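Local coordinates for conserved hypothetical protein (Xanthomonas campestris pv. campestris, PDB 2FUJ) that probably hydrolyses the thioester bond of fatty acyl-CoA substrates, as a putative acyl-CoA thioesterase built as a tetramer of hotdog-fold subunits, at residues A[13-18]-A[76-81]; A[59-64]-A[113-118]. One frame throughout, in Å; residues are numbered along the deposited sequence.

In the fold
Contacts 1 and 2 join the two strands outermost within this chain, in a five-stranded antiparallel sheet, to their inner neighbours. Contact 1 pairs strand 9-15 with strand 78-87; contact 2 pairs strand 58-68 with strand 107-116. Their segments alternate along the chain, 13-18, 59-64, 76-81 and 113-118, so the two connections interleave. The centres lie about 22 Å apart on opposite sides of the chain's centre, and the nearest atoms are about 9 Å apart. Helix 30-47 touches both contacts, as the central helix wrapped by the sheet of a hotdog fold. The sheet runs on into the third subunit at contact 2, while at contact 1 residues beyond the strand ends meet the second subunit.

Contact 1: A[13-18]-A[76-81]; sequences VPISVR and NDILVE
Val13 and Val80 exchange two short backbone hydrogen bonds, Val13 N to Val80 O and Val80 N to Val13 O, both 2.7 Å. The antiparallel ladder continues through Ile15 N, which reaches Ile78 O at 2.9 Å. Between these pairs Pro14 faces Leu79, and Pro14 CA brings a CA-H...O contact to Ile78 O at 3.4 Å. On the face carrying Val13, Ile15, Ile78 and Val80, the CD1 tip of Ile15 presses against Val80 CG2. Ile78 CG1 lies between its own backbone N and carbonyl carbon (chi1 59°), a torsion that directs CG1 toward segment 13-18, where it lies 3.8 Å from Ile15 CB. Past the last strand pair Asp77 takes over: its OD1 accepts a hydrogen bond from Val17 N at 3.0 Å on the anti side of the carboxylate, 23° out of its plane. A water links Asp77 OD2 (2.7 Å) to Ser16 OG (2.9 Å). Farther out, helix 30-47 lies against Val13 and Val80 through Ala40, and Arg43 of the second subunit forms a salt bridge with Asp77 OD1. That oxygen thus serves a backbone N-H and an arginine together, which should favour the ionised carboxylate and ties the loop leading into strand 78-87 to the subunit interface.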
loop_
_atom_site.group_PDB
_atom_site.type_symbol
_atom_site.label_atom_id
_atom_site.label_comp_id
_atom_site.label_asym_id
_atom_site.label_seq_id
_atom_site.Cartn_x
_atom_site.Cartn_y
_atom_site.Cartn_z
ATOM N N VAL A 13 10.455 -7.156 -17.636
ATOM C CA VAL A 13 10.753 -6.027 -16.755
ATOM C C VAL A 13 11.280 -6.350 -15.360
ATOM O O VAL A 13 10.604 -7.004 -14.570
ATOM C CB VAL A 13 9.481 -5.151 -16.580
ATOM C CG1 VAL A 13 9.800 -3.901 -15.771
ATOM C CG2 VAL A 13 8.911 -4.781 -17.943
ATOM N N PRO A 14 12.497 -5.887 -15.037
ATOM C CA PRO A 14 13.028 -6.165 -13.703
ATOM C C PRO A 14 12.341 -5.215 -12.725
ATOM O O PRO A 14 12.217 -4.025 -12.998
ATOM C CB PRO A 14 14.520 -5.874 -13.854
ATOM C CG PRO A 14 14.545 -4.785 -14.862
ATOM C CD PRO A 14 13.511 -5.228 -15.881
ATOM N N ILE A 15 11.883 -5.750 -11.601
ATOM C CA ILE A 15 11.202 -4.955 -10.591
ATOM C C ILE A 15 11.834 -5.234 -9.243
ATOM O O ILE A 15 12.028 -6.388 -8.875
ATOM C CB ILE A 15 9.698 -5.325 -10.506
ATOM C CG1 ILE A 15 8.998 -5.035 -11.837
ATOM C CG2 ILE A 15 9.028 -4.559 -9.373
ATOM C CD1 ILE A 15 7.523 -5.440 -11.925
ATOM N N SER A 16 12.161 -4.176 -8.511
ATOM C CA SER A 16 12.744 -4.326 -7.191
ATOM C C SER A 16 11.640 -4.566 -6.175
ATOM O O SER A 16 10.628 -3.874 -6.188
ATOM C CB SER A 16 13.485 -3.054 -6.782
ATOM O OG SER A 16 14.570 -2.794 -7.636
ATOM N N VAL A 17 11.837 -5.541 -5.299
ATOM C CA VAL A 17 10.861 -5.819 -4.255
ATOM C C VAL A 17 11.202 -4.906 -3.079
ATOM O O VAL A 17 12.373 -4.592 -2.854
ATOM C CB VAL A 17 10.926 -7.298 -3.791
ATOM C CG1 VAL A 17 10.102 -7.497 -2.523
ATOM C CG2 VAL A 17 10.392 -8.194 -4.881
ATOM N N ARG A 18 10.184 -4.477 -2.341
ATOM C CA ARG A 18 10.384 -3.613 -1.188
ATOM C C ARG A 18 10.058 -4.392 0.077
ATOM O O ARG A 18 9.233 -5.298 0.060
ATOM C CB ARG A 18 9.486 -2.377 -1.275
ATOM C CG ARG A 18 9.841 -1.384 -2.362
ATOM C CD ARG A 18 8.764 -0.322 -2.450
ATOM N NE ARG A 18 8.928 0.569 -3.597
ATOM C CZ ARG A 18 8.033 1.482 -3.957
ATOM N NH1 ARG A 18 6.914 1.624 -3.259
ATOM N NH2 ARG A 18 8.251 2.252 -5.010
ATOM N N ASN A 76 14.758 -10.502 -2.468
ATOM C CA ASN A 76 14.880 -11.053 -3.813
ATOM C C ASN A 76 14.050 -10.290 -4.845
ATOM O O ASN A 76 12.822 -10.363 -4.847
ATOM C CB ASN A 76 14.498 -12.535 -3.804
ATOM C CG ASN A 76 15.360 -13.336 -2.851
ATOM O OD1 ASN A 76 16.588 -13.244 -2.885
ATOM N ND2 ASN A 76 14.726 -14.118 -1.990
ATOM N N ASP A 77 14.736 -9.546 -5.711
ATOM C CA ASP A 77 14.081 -8.773 -6.760
ATOM C C ASP A 77 13.611 -9.726 -7.855
ATOM O O ASP A 77 14.162 -10.814 -8.012
ATOM C CB ASP A 77 15.038 -7.721 -7.322
ATOM C CG ASP A 77 15.514 -6.751 -6.258
ATOM O OD1 ASP A 77 14.677 -6.333 -5.426
ATOM O OD2 ASP A 77 16.715 -6.402 -6.258
ATOM N N ILE A 78 12.609 -9.302 -8.616
ATOM C CA ILE A 78 12.003 -10.153 -9.632
ATOM C C ILE A 78 12.128 -9.673 -11.066
ATOM O O ILE A 78 12.570 -8.567 -11.335
ATOM C CB ILE A 78 10.507 -10.302 -9.339
ATOM C CG1 ILE A 78 9.866 -8.905 -9.341
ATOM C CG2 ILE A 78 10.312 -10.981 -7.999
ATOM C CD1 ILE A 78 10.005 -8.043 -8.082
ATOM N N LEU A 79 11.718 -10.541 -11.981
ATOM C CA LEU A 79 11.717 -10.239 -13.397
ATOM C C LEU A 79 10.315 -10.554 -13.880
ATOM O O LEU A 79 9.868 -11.703 -13.800
ATOM C CB LEU A 79 12.722 -11.117 -14.140
ATOM C CG LEU A 79 12.711 -10.889 -15.645
ATOM C CD1 LEU A 79 13.191 -9.475 -15.945
ATOM C CD2 LEU A 79 13.598 -11.907 -16.311
ATOM N N VAL A 80 9.606 -9.544 -14.368
ATOM C CA VAL A 80 8.251 -9.776 -14.836
ATOM C C VAL A 80 8.206 -9.883 -16.342
ATOM O O VAL A 80 8.450 -8.926 -17.064
ATOM C CB VAL A 80 7.296 -8.670 -14.373
ATOM C CG1 VAL A 80 5.867 -9.020 -14.768
ATOM C CG2 VAL A 80 7.392 -8.518 -12.881
ATOM N N GLU A 81 7.887 -11.086 -16.788
ATOM C CA GLU A 81 7.799 -11.417 -18.191
ATOM C C GLU A 81 6.349 -11.331 -18.642
ATOM O O GLU A 81 5.479 -11.990 -18.080
ATOM C CB GLU A 81 8.342 -12.829 -18.380
ATOM C CG GLU A 81 8.318 -13.358 -19.783
ATOM C CD GLU A 81 8.996 -14.708 -19.864
ATOM O OE1 GLU A 81 10.246 -14.756 -19.807
ATOM O OE2 GLU A 81 8.279 -15.724 -19.960
HETATM O O HOH W 1 16.619 -3.751 -5.894
#

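Contact 2: A[59-64]-A[113-118]; sequences PVVAAT and VVVVWI
Trp117 CG sits beside its backbone N (chi1 -66°), and the indole lies alongside Pro59 and turns one face to it. Pro59 CB rests 3.5 Å above the ring plane, over its centre. Val60 and Val116 share a similar torsion (chi1 -61° in Val60), each placing CG2 between backbone N and carbonyl carbon; these two methyls meet tightly at 3.3 Å. On the other face, which Pro59 and Trp117 share, the side chains of Val61 and Val113 cross at about a right angle, CG1 of Val61 3.7 Å from CG1 of Val113. In the backbone ladder, Val60 N to Val116 O (2.8 Å) and Val116 N to Val60 O (3.0 Å) form one hydrogen-bonded pair. Next, Val114 O receives hydrogen bonds from Ala62 N at 2.8 Å and, weakly, from Ala63 N at 3.4 Å; Val114 N returns a bond to Ala63 O. Helix 30-47 packs against Val61 and Val113 through Arg41. Thr64 OG1 hydrogen-bonds to Tyr68 OH of the third subunit, whose strand pairs with Ala63 and Thr64 and carries the sheet across the interface. Ala62 and Ala63 facing the single residue Val114 make a classic beta bulge, here in a strand that is outermost within its own chain, in a hotdog sheet that another subunit extends.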
loop_
_atom_site.group_PDB
_atom_site.type_symbol
_atom_site.label_atom_id
_atom_site.label_comp_id
_atom_site.label_asym_id
_atom_site.label_seq_id
_atom_site.Cartn_x
_atom_site.Cartn_y
_atom_site.Cartn_z
ATOM N N PRO A 59 -6.940 1.888 -22.481
ATOM C CA PRO A 59 -6.992 0.559 -21.861
ATOM C C PRO A 59 -7.421 0.531 -20.399
ATOM O O PRO A 59 -7.040 1.389 -19.607
ATOM C CB PRO A 59 -5.567 0.064 -22.027
ATOM C CG PRO A 59 -4.786 1.293 -21.756
ATOM C CD PRO A 59 -5.543 2.365 -22.538
ATOM N N VAL A 60 -8.218 -0.473 -20.053
ATOM C CA VAL A 60 -8.680 -0.659 -18.686
ATOM C C VAL A 60 -8.621 -2.154 -18.404
ATOM O O VAL A 60 -8.937 -2.972 -19.269
ATOM C CB VAL A 60 -10.131 -0.144 -18.489
ATOM C CG1 VAL A 60 -10.198 1.349 -18.792
ATOM C CG2 VAL A 60 -11.086 -0.906 -19.382
ATOM N N VAL A 61 -8.203 -2.516 -17.200
ATOM C CA VAL A 61 -8.110 -3.921 -16.832
ATOM C C VAL A 61 -9.476 -4.498 -16.499
ATOM O O VAL A 61 -10.161 -4.021 -15.596
ATOM C CB VAL A 61 -7.180 -4.115 -15.628
ATOM C CG1 VAL A 61 -7.273 -5.542 -15.124
ATOM C CG2 VAL A 61 -5.755 -3.793 -16.026
ATOM N N ALA A 62 -9.862 -5.537 -17.233
ATOM C CA ALA A 62 -11.148 -6.182 -17.035
ATOM C C ALA A 62 -11.050 -7.328 -16.045
ATOM O O ALA A 62 -12.027 -7.664 -15.375
ATOM C CB ALA A 62 -11.677 -6.688 -18.366
ATOM N N ALA A 63 -9.867 -7.931 -15.953
ATOM C CA ALA A 63 -9.661 -9.048 -15.036
ATOM C C ALA A 63 -8.187 -9.345 -14.754
ATOM O O ALA A 63 -7.327 -9.156 -15.612
ATOM C CB ALA A 63 -10.330 -10.307 -15.600
ATOM N N THR A 64 -7.911 -9.792 -13.533
ATOM C CA THR A 64 -6.564 -10.188 -13.139
ATOM C C THR A 64 -6.691 -11.611 -12.612
ATOM O O THR A 64 -7.454 -11.875 -11.680
ATOM C CB THR A 64 -5.953 -9.283 -12.037
ATOM O OG1 THR A 64 -6.857 -9.165 -10.932
ATOM C CG2 THR A 64 -5.631 -7.912 -12.604
ATOM N N VAL A 113 -3.682 -11.168 -17.336
ATOM C CA VAL A 113 -4.477 -9.979 -17.080
ATOM C C VAL A 113 -5.190 -9.656 -18.392
ATOM O O VAL A 113 -4.563 -9.598 -19.455
ATOM C CB VAL A 113 -3.603 -8.774 -16.685
ATOM C CG1 VAL A 113 -4.478 -7.542 -16.508
ATOM C CG2 VAL A 113 -2.845 -9.075 -15.408
ATOM N N VAL A 114 -6.501 -9.458 -18.324
ATOM C CA VAL A 114 -7.268 -9.147 -19.519
ATOM C C VAL A 114 -7.468 -7.647 -19.608
ATOM O O VAL A 114 -8.016 -7.035 -18.697
ATOM C CB VAL A 114 -8.644 -9.839 -19.499
ATOM C CG1 VAL A 114 -9.461 -9.391 -20.692
ATOM C CG2 VAL A 114 -8.463 -11.349 -19.520
ATOM N N VAL A 115 -7.003 -7.067 -20.706
ATOM C CA VAL A 115 -7.117 -5.639 -20.933
ATOM C C VAL A 115 -8.077 -5.352 -22.078
ATOM O O VAL A 115 -8.076 -6.055 -23.085
ATOM C CB VAL A 115 -5.749 -5.028 -21.288
ATOM C CG1 VAL A 115 -5.914 -3.570 -21.670
ATOM C CG2 VAL A 115 -4.800 -5.180 -20.111
ATOM N N VAL A 116 -8.893 -4.318 -21.914
ATOM C CA VAL A 116 -9.855 -3.933 -22.938
ATOM C C VAL A 116 -9.774 -2.428 -23.147
ATOM O O VAL A 116 -9.446 -1.686 -22.220
ATOM C CB VAL A 116 -11.310 -4.311 -22.522
ATOM C CG1 VAL A 116 -11.415 -5.802 -22.255
ATOM C CG2 VAL A 116 -11.718 -3.527 -21.285
ATOM N N TRP A 117 -10.031 -1.975 -24.368
ATOM C CA TRP A 117 -10.012 -0.546 -24.648
ATOM C C TRP A 117 -11.465 -0.138 -24.771
ATOM O O TRP A 117 -12.125 -0.415 -25.778
ATOM C CB TRP A 117 -9.229 -0.246 -25.931
ATOM C CG TRP A 117 -7.772 -0.569 -25.802
ATOM C CD1 TRP A 117 -7.217 -1.808 -25.672
ATOM C CD2 TRP A 117 -6.686 0.364 -25.721
ATOM N NE1 TRP A 117 -5.858 -1.708 -25.509
ATOM C CE2 TRP A 117 -5.503 -0.387 -25.536
ATOM C CE3 TRP A 117 -6.598 1.763 -25.788
ATOM C CZ2 TRP A 117 -4.240 0.211 -25.415
ATOM C CZ3 TRP A 117 -5.333 2.364 -25.669
ATOM C CH2 TRP A 117 -4.175 1.582 -25.484
ATOM N N ILE A 118 -11.951 0.495 -23.707
ATOM C CA ILE A 118 -13.333 0.934 -23.584
ATOM C C ILE A 118 -13.436 2.184 -22.708
ATOM O O ILE A 118 -13.152 3.307 -23.152
ATOM C CB ILE A 118 -14.198 -0.170 -22.917
ATOM C CG1 ILE A 118 -14.163 -1.447 -23.758
ATOM C CG2 ILE A 118 -15.638 0.306 -22.748
ATOM C CD1 ILE A 118 -14.651 -2.705 -23.041
#